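Neurotoxin (Clostridium botulinum, PDB 1ZB7) acts as a zinc endopeptidase that, once inside the host cytosol, cleaves the synaptobrevins VAMP1, VAMP2 and VAMP3. Local coordinates at residues A[10-21]-A[33-44]; A[131-140]-A[151-159]. All blocks are in the same frame, centred on the assembly; numbering follows the deposited sequence.

Contact 1: residues A[10-21]-A[33-44]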
# COMPACT_ATOMS: atom_id res chain seq x y z
N TYR A 10 -12.52 -12.64 38.27
CA TYR A 10 -12.76 -11.25 38.51
C TYR A 10 -13.06 -10.89 39.95
O TYR A 10 -12.59 -9.87 40.43
CB TYR A 10 -13.85 -10.66 37.65
CG TYR A 10 -13.84 -9.14 37.77
CD1 TYR A 10 -12.85 -8.40 37.14
CD2 TYR A 10 -14.74 -8.46 38.56
CE1 TYR A 10 -12.81 -7.05 37.25
CE2 TYR A 10 -14.70 -7.07 38.65
CZ TYR A 10 -13.73 -6.39 37.99
OH TYR A 10 -13.64 -5.01 38.02
N ASN A 11 -13.79 -11.75 40.63
CA ASN A 11 -14.21 -11.49 42.02
C ASN A 11 -13.27 -11.92 43.10
O ASN A 11 -13.52 -11.66 44.27
CB ASN A 11 -15.63 -12.03 42.26
CG ASN A 11 -15.70 -13.60 42.32
OD1 ASN A 11 -14.69 -14.34 42.16
ND2 ASN A 11 -16.91 -14.09 42.51
N ASP A 12 -12.14 -12.51 42.72
CA ASP A 12 -11.08 -12.83 43.64
C ASP A 12 -10.74 -11.50 44.35
O ASP A 12 -10.60 -10.46 43.67
CB ASP A 12 -9.83 -13.30 42.90
CG ASP A 12 -9.89 -14.78 42.37
OD1 ASP A 12 -10.83 -15.59 42.66
OD2 ASP A 12 -8.94 -15.10 41.59
N PRO A 13 -10.61 -11.50 45.71
CA PRO A 13 -10.33 -10.22 46.41
C PRO A 13 -8.96 -9.55 46.17
O PRO A 13 -7.91 -10.19 45.90
CB PRO A 13 -10.54 -10.55 47.89
CG PRO A 13 -10.59 -12.02 48.00
CD PRO A 13 -10.80 -12.62 46.65
N ILE A 14 -9.02 -8.23 46.26
CA ILE A 14 -7.86 -7.38 46.27
C ILE A 14 -6.87 -7.97 47.27
O ILE A 14 -7.25 -8.21 48.41
CB ILE A 14 -8.28 -5.94 46.70
CG1 ILE A 14 -9.24 -5.27 45.69
CG2 ILE A 14 -7.14 -5.08 46.89
CD1 ILE A 14 -8.50 -4.86 44.37
N ASN A 15 -5.61 -8.19 46.88
CA ASN A 15 -4.65 -8.62 47.87
C ASN A 15 -3.39 -7.70 47.95
O ASN A 15 -2.54 -7.98 48.75
CB ASN A 15 -4.23 -10.10 47.63
CG ASN A 15 -3.80 -10.36 46.19
OD1 ASN A 15 -2.99 -9.60 45.62
ND2 ASN A 15 -4.27 -11.41 45.62
N ASN A 16 -3.33 -6.65 47.09
CA ASN A 16 -2.29 -5.63 47.06
C ASN A 16 -1.02 -6.10 46.46
O ASN A 16 -0.06 -5.41 46.51
CB ASN A 16 -2.02 -5.06 48.45
CG ASN A 16 -3.22 -4.39 49.04
OD1 ASN A 16 -3.90 -3.62 48.38
ND2 ASN A 16 -3.52 -4.70 50.25
N ASP A 17 -1.01 -7.32 45.93
CA ASP A 17 0.14 -7.93 45.33
C ASP A 17 -0.17 -8.12 43.83
O ASP A 17 0.29 -7.34 42.96
CB ASP A 17 0.44 -9.27 46.01
CG ASP A 17 1.60 -10.06 45.32
OD1 ASP A 17 2.28 -9.57 44.39
OD2 ASP A 17 1.80 -11.21 45.66
N ASP A 18 -0.95 -9.16 43.50
CA ASP A 18 -1.22 -9.43 42.09
C ASP A 18 -2.67 -9.12 41.73
O ASP A 18 -3.05 -9.18 40.58
CB ASP A 18 -0.76 -10.84 41.71
CG ASP A 18 -1.47 -11.93 42.52
OD1 ASP A 18 -2.37 -11.67 43.36
OD2 ASP A 18 -1.18 -13.09 42.26
N ILE A 19 -3.45 -8.71 42.72
CA ILE A 19 -4.78 -8.16 42.49
C ILE A 19 -4.84 -6.84 43.24
O ILE A 19 -4.75 -6.81 44.48
CB ILE A 19 -5.93 -9.12 42.92
CG1 ILE A 19 -5.79 -10.45 42.19
CG2 ILE A 19 -7.26 -8.48 42.57
CD1 ILE A 19 -6.73 -11.57 42.60
N ILE A 20 -4.90 -5.75 42.49
CA ILE A 20 -4.74 -4.42 43.02
C ILE A 20 -5.70 -3.42 42.38
O ILE A 20 -6.37 -3.70 41.33
CB ILE A 20 -3.21 -3.88 42.80
CG1 ILE A 20 -2.94 -3.64 41.30
CG2 ILE A 20 -2.14 -4.82 43.33
CD1 ILE A 20 -1.59 -2.78 41.01
N MET A 21 -5.76 -2.25 43.03
CA MET A 21 -6.31 -1.00 42.52
C MET A 21 -5.19 -0.15 41.98
O MET A 21 -4.20 0.08 42.63
CB MET A 21 -7.08 -0.26 43.61
CG MET A 21 -8.32 -1.03 44.15
SD MET A 21 -9.48 -1.64 42.88
CE MET A 21 -10.38 -0.15 42.43
N TYR A 33 -9.25 4.88 39.92
CA TYR A 33 -8.59 3.60 40.14
C TYR A 33 -9.41 2.40 39.72
O TYR A 33 -10.59 2.32 39.97
CB TYR A 33 -8.24 3.43 41.63
CG TYR A 33 -7.06 4.24 42.09
CD1 TYR A 33 -5.80 3.65 42.22
CD2 TYR A 33 -7.20 5.59 42.37
CE1 TYR A 33 -4.75 4.34 42.65
CE2 TYR A 33 -6.12 6.32 42.79
CZ TYR A 33 -4.89 5.70 42.92
OH TYR A 33 -3.78 6.39 43.32
N TYR A 34 -8.72 1.41 39.17
CA TYR A 34 -9.29 0.22 38.59
C TYR A 34 -8.69 -1.05 39.15
O TYR A 34 -7.51 -1.08 39.51
CB TYR A 34 -8.98 0.19 37.08
CG TYR A 34 -9.39 1.42 36.31
CD1 TYR A 34 -10.73 1.63 35.94
CD2 TYR A 34 -8.44 2.34 35.90
CE1 TYR A 34 -11.09 2.74 35.25
CE2 TYR A 34 -8.79 3.47 35.20
CZ TYR A 34 -10.12 3.66 34.87
OH TYR A 34 -10.45 4.78 34.13
N LYS A 35 -9.47 -2.12 39.11
CA LYS A 35 -9.10 -3.43 39.63
C LYS A 35 -8.29 -4.12 38.55
O LYS A 35 -8.71 -4.18 37.44
CB LYS A 35 -10.31 -4.21 40.13
CG LYS A 35 -9.98 -5.63 40.60
CD LYS A 35 -11.11 -6.31 41.34
CE LYS A 35 -10.65 -7.54 42.02
NZ LYS A 35 -11.70 -8.27 42.69
N ALA A 36 -7.04 -4.49 38.86
CA ALA A 36 -6.10 -5.07 37.90
C ALA A 36 -5.47 -6.40 38.40
O ALA A 36 -5.43 -6.65 39.57
CB ALA A 36 -4.96 -3.95 37.45
N PHE A 37 -5.10 -7.25 37.45
CA PHE A 37 -4.69 -8.67 37.69
C PHE A 37 -3.34 -8.92 36.99
O PHE A 37 -3.16 -8.69 35.78
CB PHE A 37 -5.71 -9.66 37.17
CG PHE A 37 -7.08 -9.43 37.69
CD1 PHE A 37 -7.59 -10.20 38.75
CD2 PHE A 37 -7.84 -8.39 37.21
CE1 PHE A 37 -8.85 -9.99 39.27
CE2 PHE A 37 -9.14 -8.16 37.72
CZ PHE A 37 -9.63 -8.98 38.78
N ARG A 38 -2.37 -9.32 37.80
CA ARG A 38 -1.06 -9.59 37.28
C ARG A 38 -1.00 -11.06 36.94
O ARG A 38 -0.73 -11.94 37.81
CB ARG A 38 0.05 -9.19 38.26
CG ARG A 38 1.48 -9.14 37.62
CD ARG A 38 2.68 -8.89 38.58
NE ARG A 38 2.84 -10.01 39.50
CZ ARG A 38 2.74 -9.95 40.84
NH1 ARG A 38 2.48 -8.82 41.46
NH2 ARG A 38 2.84 -11.07 41.57
N ILE A 39 -1.18 -11.31 35.66
CA ILE A 39 -1.16 -12.65 35.14
C ILE A 39 0.24 -13.25 34.84
O ILE A 39 0.44 -14.49 34.84
CB ILE A 39 -2.05 -12.72 33.86
CG1 ILE A 39 -1.55 -11.70 32.80
CG2 ILE A 39 -3.48 -12.47 34.23
CD1 ILE A 39 -1.78 -12.20 31.43
N ILE A 40 1.18 -12.36 34.57
CA ILE A 40 2.57 -12.65 34.27
C ILE A 40 3.30 -11.53 34.95
O ILE A 40 2.77 -10.44 35.08
CB ILE A 40 2.89 -12.63 32.71
CG1 ILE A 40 2.16 -13.75 31.98
CG2 ILE A 40 4.43 -12.88 32.44
CD1 ILE A 40 1.83 -13.54 30.41
N ASP A 41 4.51 -11.79 35.45
CA ASP A 41 5.36 -10.66 35.89
C ASP A 41 5.42 -9.45 34.90
O ASP A 41 5.67 -9.60 33.71
CB ASP A 41 6.74 -11.13 36.28
CG ASP A 41 6.66 -12.04 37.57
OD1 ASP A 41 6.45 -11.51 38.78
OD2 ASP A 41 6.73 -13.27 37.32
N ARG A 42 5.14 -8.29 35.46
CA ARG A 42 5.17 -7.03 34.80
C ARG A 42 4.04 -6.78 33.76
O ARG A 42 4.02 -5.75 33.16
CB ARG A 42 6.58 -6.82 34.24
CG ARG A 42 7.55 -6.73 35.46
CD ARG A 42 8.72 -5.95 35.15
NE ARG A 42 9.08 -5.02 36.22
CZ ARG A 42 9.13 -3.67 36.15
NH1 ARG A 42 8.78 -2.86 35.06
NH2 ARG A 42 9.56 -3.09 37.25
N ILE A 43 3.09 -7.71 33.69
CA ILE A 43 1.96 -7.69 32.73
C ILE A 43 0.60 -7.82 33.46
O ILE A 43 0.31 -8.85 34.11
CB ILE A 43 2.11 -8.83 31.69
CG1 ILE A 43 3.48 -8.78 31.02
CG2 ILE A 43 1.00 -8.75 30.71
CD1 ILE A 43 3.67 -9.88 29.91
N TRP A 44 -0.21 -6.79 33.33
CA TRP A 44 -1.43 -6.60 34.04
C TRP A 44 -2.61 -6.59 33.04
O TRP A 44 -2.50 -6.03 31.96
CB TRP A 44 -1.38 -5.26 34.79
CG TRP A 44 -0.36 -5.29 35.88
CD1 TRP A 44 1.07 -5.03 35.77
CD2 TRP A 44 -0.58 -5.55 37.25
NE1 TRP A 44 1.61 -5.12 36.96
CE2 TRP A 44 0.68 -5.43 37.91
CE3 TRP A 44 -1.71 -5.86 38.00
CZ2 TRP A 44 0.84 -5.65 39.26
CZ3 TRP A 44 -1.55 -6.13 39.35
CH2 TRP A 44 -0.29 -5.99 39.99
O HOH W 1 -11.40 -3.98 36.55

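Contact 2: residues A[131-140]-A[151-159]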
# COMPACT_ATOMS: atom_id res chain seq x y z
N ALA A 131 12.77 6.73 38.84
CA ALA A 131 11.64 5.81 38.71
C ALA A 131 10.31 6.54 38.71
O ALA A 131 9.32 6.03 38.24
CB ALA A 131 11.67 4.82 39.84
N ASN A 132 10.30 7.75 39.23
CA ASN A 132 9.08 8.44 39.48
C ASN A 132 8.67 9.26 38.28
O ASN A 132 8.38 10.46 38.43
CB ASN A 132 9.28 9.40 40.64
CG ASN A 132 10.40 10.42 40.34
OD1 ASN A 132 11.65 10.22 40.68
ND2 ASN A 132 9.99 11.52 39.66
N VAL A 133 8.75 8.68 37.08
CA VAL A 133 8.40 9.38 35.87
C VAL A 133 7.37 8.56 35.09
O VAL A 133 7.32 7.33 35.23
CB VAL A 133 9.61 9.68 35.00
CG1 VAL A 133 10.52 10.68 35.71
CG2 VAL A 133 10.34 8.42 34.56
N ALA A 134 6.64 9.25 34.21
CA ALA A 134 5.39 8.73 33.65
C ALA A 134 5.64 7.59 32.70
O ALA A 134 4.78 6.71 32.60
CB ALA A 134 4.60 9.86 32.96
N ASN A 135 6.82 7.54 32.06
CA ASN A 135 7.15 6.37 31.24
C ASN A 135 7.53 5.11 32.04
O ASN A 135 7.76 4.03 31.44
CB ASN A 135 8.25 6.67 30.18
CG ASN A 135 9.52 7.24 30.74
OD1 ASN A 135 9.51 8.32 31.36
ND2 ASN A 135 10.67 6.58 30.45
N VAL A 136 7.70 5.25 33.35
CA VAL A 136 8.16 4.17 34.17
C VAL A 136 7.09 3.60 35.17
O VAL A 136 6.92 2.37 35.25
CB VAL A 136 9.49 4.53 34.93
CG1 VAL A 136 9.81 3.45 35.96
CG2 VAL A 136 10.70 4.65 33.96
N SER A 137 6.48 4.51 35.92
CA SER A 137 5.66 4.28 37.12
C SER A 137 4.20 4.82 37.03
O SER A 137 3.94 5.90 36.47
CB SER A 137 6.27 4.90 38.39
OG SER A 137 7.53 4.27 38.77
N ILE A 138 3.28 4.03 37.57
CA ILE A 138 1.88 4.38 37.86
C ILE A 138 1.63 4.33 39.35
O ILE A 138 2.47 3.91 40.14
CB ILE A 138 0.90 3.39 37.13
CG1 ILE A 138 1.06 1.92 37.56
CG2 ILE A 138 1.16 3.48 35.64
CD1 ILE A 138 -0.13 1.01 37.07
N ASN A 139 0.46 4.80 39.75
CA ASN A 139 0.01 4.75 41.14
C ASN A 139 -0.72 3.43 41.41
O ASN A 139 -1.61 3.02 40.66
CB ASN A 139 -0.99 5.81 41.44
CG ASN A 139 -0.44 7.24 41.40
OD1 ASN A 139 0.62 7.53 41.91
ND2 ASN A 139 -1.25 8.15 40.84
N LYS A 140 -0.36 2.83 42.51
CA LYS A 140 -1.03 1.69 43.10
C LYS A 140 -1.55 2.09 44.48
O LYS A 140 -0.90 2.80 45.27
CB LYS A 140 0.02 0.57 43.22
CG LYS A 140 -0.18 -0.49 44.34
CD LYS A 140 1.03 -1.52 44.32
CE LYS A 140 0.65 -2.81 45.04
NZ LYS A 140 1.90 -3.53 45.54
N ILE A 151 -0.81 5.44 48.72
CA ILE A 151 -0.53 5.52 47.29
C ILE A 151 0.99 5.30 47.09
O ILE A 151 1.79 6.05 47.55
CB ILE A 151 -0.95 6.88 46.68
CG1 ILE A 151 -2.37 7.29 47.08
CG2 ILE A 151 -0.84 6.88 45.19
CD1 ILE A 151 -3.44 6.39 46.65
N LYS A 152 1.35 4.26 46.37
CA LYS A 152 2.74 3.81 46.16
C LYS A 152 3.01 3.73 44.64
O LYS A 152 2.10 3.48 43.84
CB LYS A 152 2.92 2.46 46.89
CG LYS A 152 3.13 2.64 48.45
CD LYS A 152 4.54 2.14 48.93
CE LYS A 152 5.13 2.89 50.11
NZ LYS A 152 4.84 2.25 51.46
N GLY A 153 4.21 4.00 44.24
CA GLY A 153 4.63 3.88 42.86
C GLY A 153 4.71 2.41 42.43
O GLY A 153 4.86 1.56 43.26
N LEU A 154 4.49 2.10 41.14
CA LEU A 154 4.50 0.74 40.67
C LEU A 154 4.98 0.73 39.29
O LEU A 154 4.38 1.35 38.42
CB LEU A 154 3.08 0.05 40.71
CG LEU A 154 3.02 -1.38 40.10
CD1 LEU A 154 3.79 -2.39 40.96
CD2 LEU A 154 1.61 -1.89 39.92
N MET A 155 6.01 -0.09 39.06
CA MET A 155 6.61 -0.23 37.77
C MET A 155 6.01 -1.45 37.04
O MET A 155 5.86 -2.52 37.62
CB MET A 155 8.09 -0.35 37.95
CG MET A 155 8.78 0.92 38.56
SD MET A 155 10.52 0.65 39.07
CE MET A 155 10.99 -0.52 37.68
N THR A 156 5.64 -1.27 35.76
CA THR A 156 5.06 -2.30 34.98
C THR A 156 5.68 -2.26 33.59
O THR A 156 6.15 -1.21 33.18
CB THR A 156 3.46 -2.05 34.83
OG1 THR A 156 3.19 -0.90 34.03
CG2 THR A 156 2.79 -1.81 36.14
N ASN A 157 5.57 -3.34 32.81
CA ASN A 157 5.97 -3.32 31.39
C ASN A 157 4.77 -3.13 30.41
O ASN A 157 4.87 -2.43 29.42
CB ASN A 157 6.76 -4.59 31.04
CG ASN A 157 8.13 -4.64 31.68
OD1 ASN A 157 8.49 -3.81 32.54
ND2 ASN A 157 8.92 -5.56 31.22
N LEU A 158 3.65 -3.81 30.73
CA LEU A 158 2.46 -3.92 29.94
C LEU A 158 1.20 -3.95 30.80
O LEU A 158 1.08 -4.76 31.76
CB LEU A 158 2.51 -5.17 29.05
CG LEU A 158 1.32 -5.37 28.10
CD1 LEU A 158 1.08 -4.18 27.15
CD2 LEU A 158 1.49 -6.66 27.36
N ILE A 159 0.29 -2.99 30.49
CA ILE A 159 -1.07 -2.95 30.96
C ILE A 159 -2.08 -3.09 29.75
O ILE A 159 -2.01 -2.36 28.76
CB ILE A 159 -1.35 -1.71 31.83
CG1 ILE A 159 -0.40 -1.63 32.98
CG2 ILE A 159 -2.80 -1.75 32.36
CD1 ILE A 159 -0.33 -0.26 33.61
O HOH W 2 4.28 1.41 35.67
O HOH W 3 8.31 0.44 34.30

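Contact 1: residues A[10-21]-A[33-44]
Ile-20 lays its CD1 over one face of the Trp-44 indole, a CH-pi contact 4.0 Å from CD1 to the centroid of the six-membered ring, with Arg-38 CB over the opposite face and the carbonyl oxygen of Asp-17 at the edge. The Arg-38 guanidinium carries Asp-18 CB on one face and takes Asp-17 OD1 at its edge, in its plane: NH1 and NH2 both grip this single oxygen from the same face of the carboxylate, NH1 (3.0 Å from OD1) on the anti side but tilted from the carboxylate plane, NH2 from above it. The Phe-37 ring meets the Tyr-10 carbonyl oxygen at its edge, and the two side chains cross at about a right angle, their ring planes 44° apart. Between these groups runs an antiparallel beta hairpin, strands 19-23 and 34-38, in which Ile-20 and Ala-36 form the hydrogen-bonded pair, 2.7 Å from Ala-36 N to Ile-20 O. On the face of Ile-19 and Phe-37, Lys-35 extends fully, CG trans to the backbone N (chi1 176°), carrying NZ to two loop carbonyls, 2.9 Å from Tyr-10 O and 2.6 Å from Asp-12 O. Asp-18 turns its carboxylate to Lys-6, and a water joins Tyr-10 OH to Lys-35 O.

Contact 2: residues A[131-140]-A[151-159]
Ile-138 reaches across to Leu-154, Thr-156 and Ile-159. Its CB carries CG1 between the backbone N and the carbonyl carbon (chi1 61°), a rotation that lays CG1 against the partner strand, 3.5 Å from Leu-154 O and 4.2 Å from Leu-154 CB, so that the two side chains lie alongside each other, pointing the same way. At the tip, CD1 meets Ile-159 CD1 end to end at 3.7 Å and also touches Thr-156 CG2, the Ile-138 and Thr-156 side chains crossing at about a right angle. The backbone beneath is an antiparallel beta hairpin, strands 137-142 and 150-155, the second being an edge strand of the mixed sheet within this chain. The hairpin's hydrogen-bonded pairs between these segments are Ile-138 with Leu-154 and Lys-140 with Lys-152; in the first, the bond from Leu-154 N to Ile-138 O is bent and weak. On the other face Ser-137 OG touches Met-155 CG at 3.6 Å while donating to Ala-131 O, and Asn-139 leans obliquely on Ile-151 CG2, its ND2 bound to Glu-23. Where the strands part, two waters take over: one donates to Val-136 O and Leu-154 O and accepts from Thr-156 OG1, and the other donates to Val-136 O and Thr-156 O.

In the fold
Contacts 1 and 2 follow one another along the chain, yet their hairpins share one mixed sheet, with centres about 14 Å apart. Strand 19-23 of contact 1 lies beside strand 137-142 of contact 2, and strand 43-46 runs parallel to 158-161, where Trp-44 N is 2.9 Å from Leu-158 O, a probable hydrogen bond. Arg-42, in the turn of 33-44, probably bonds through NH1 to Asn-157 OD1 at 2.7 Å. Leu-154 of contact 2 packs on both Ile-20 and Trp-44 of contact 1, and Lys-140 NZ reaches Asn-16 O. Contact 2 also backs onto the protease's helix 224-239, which bears the zinc-protease HExxH motif, through Asn-157 and Leu-158.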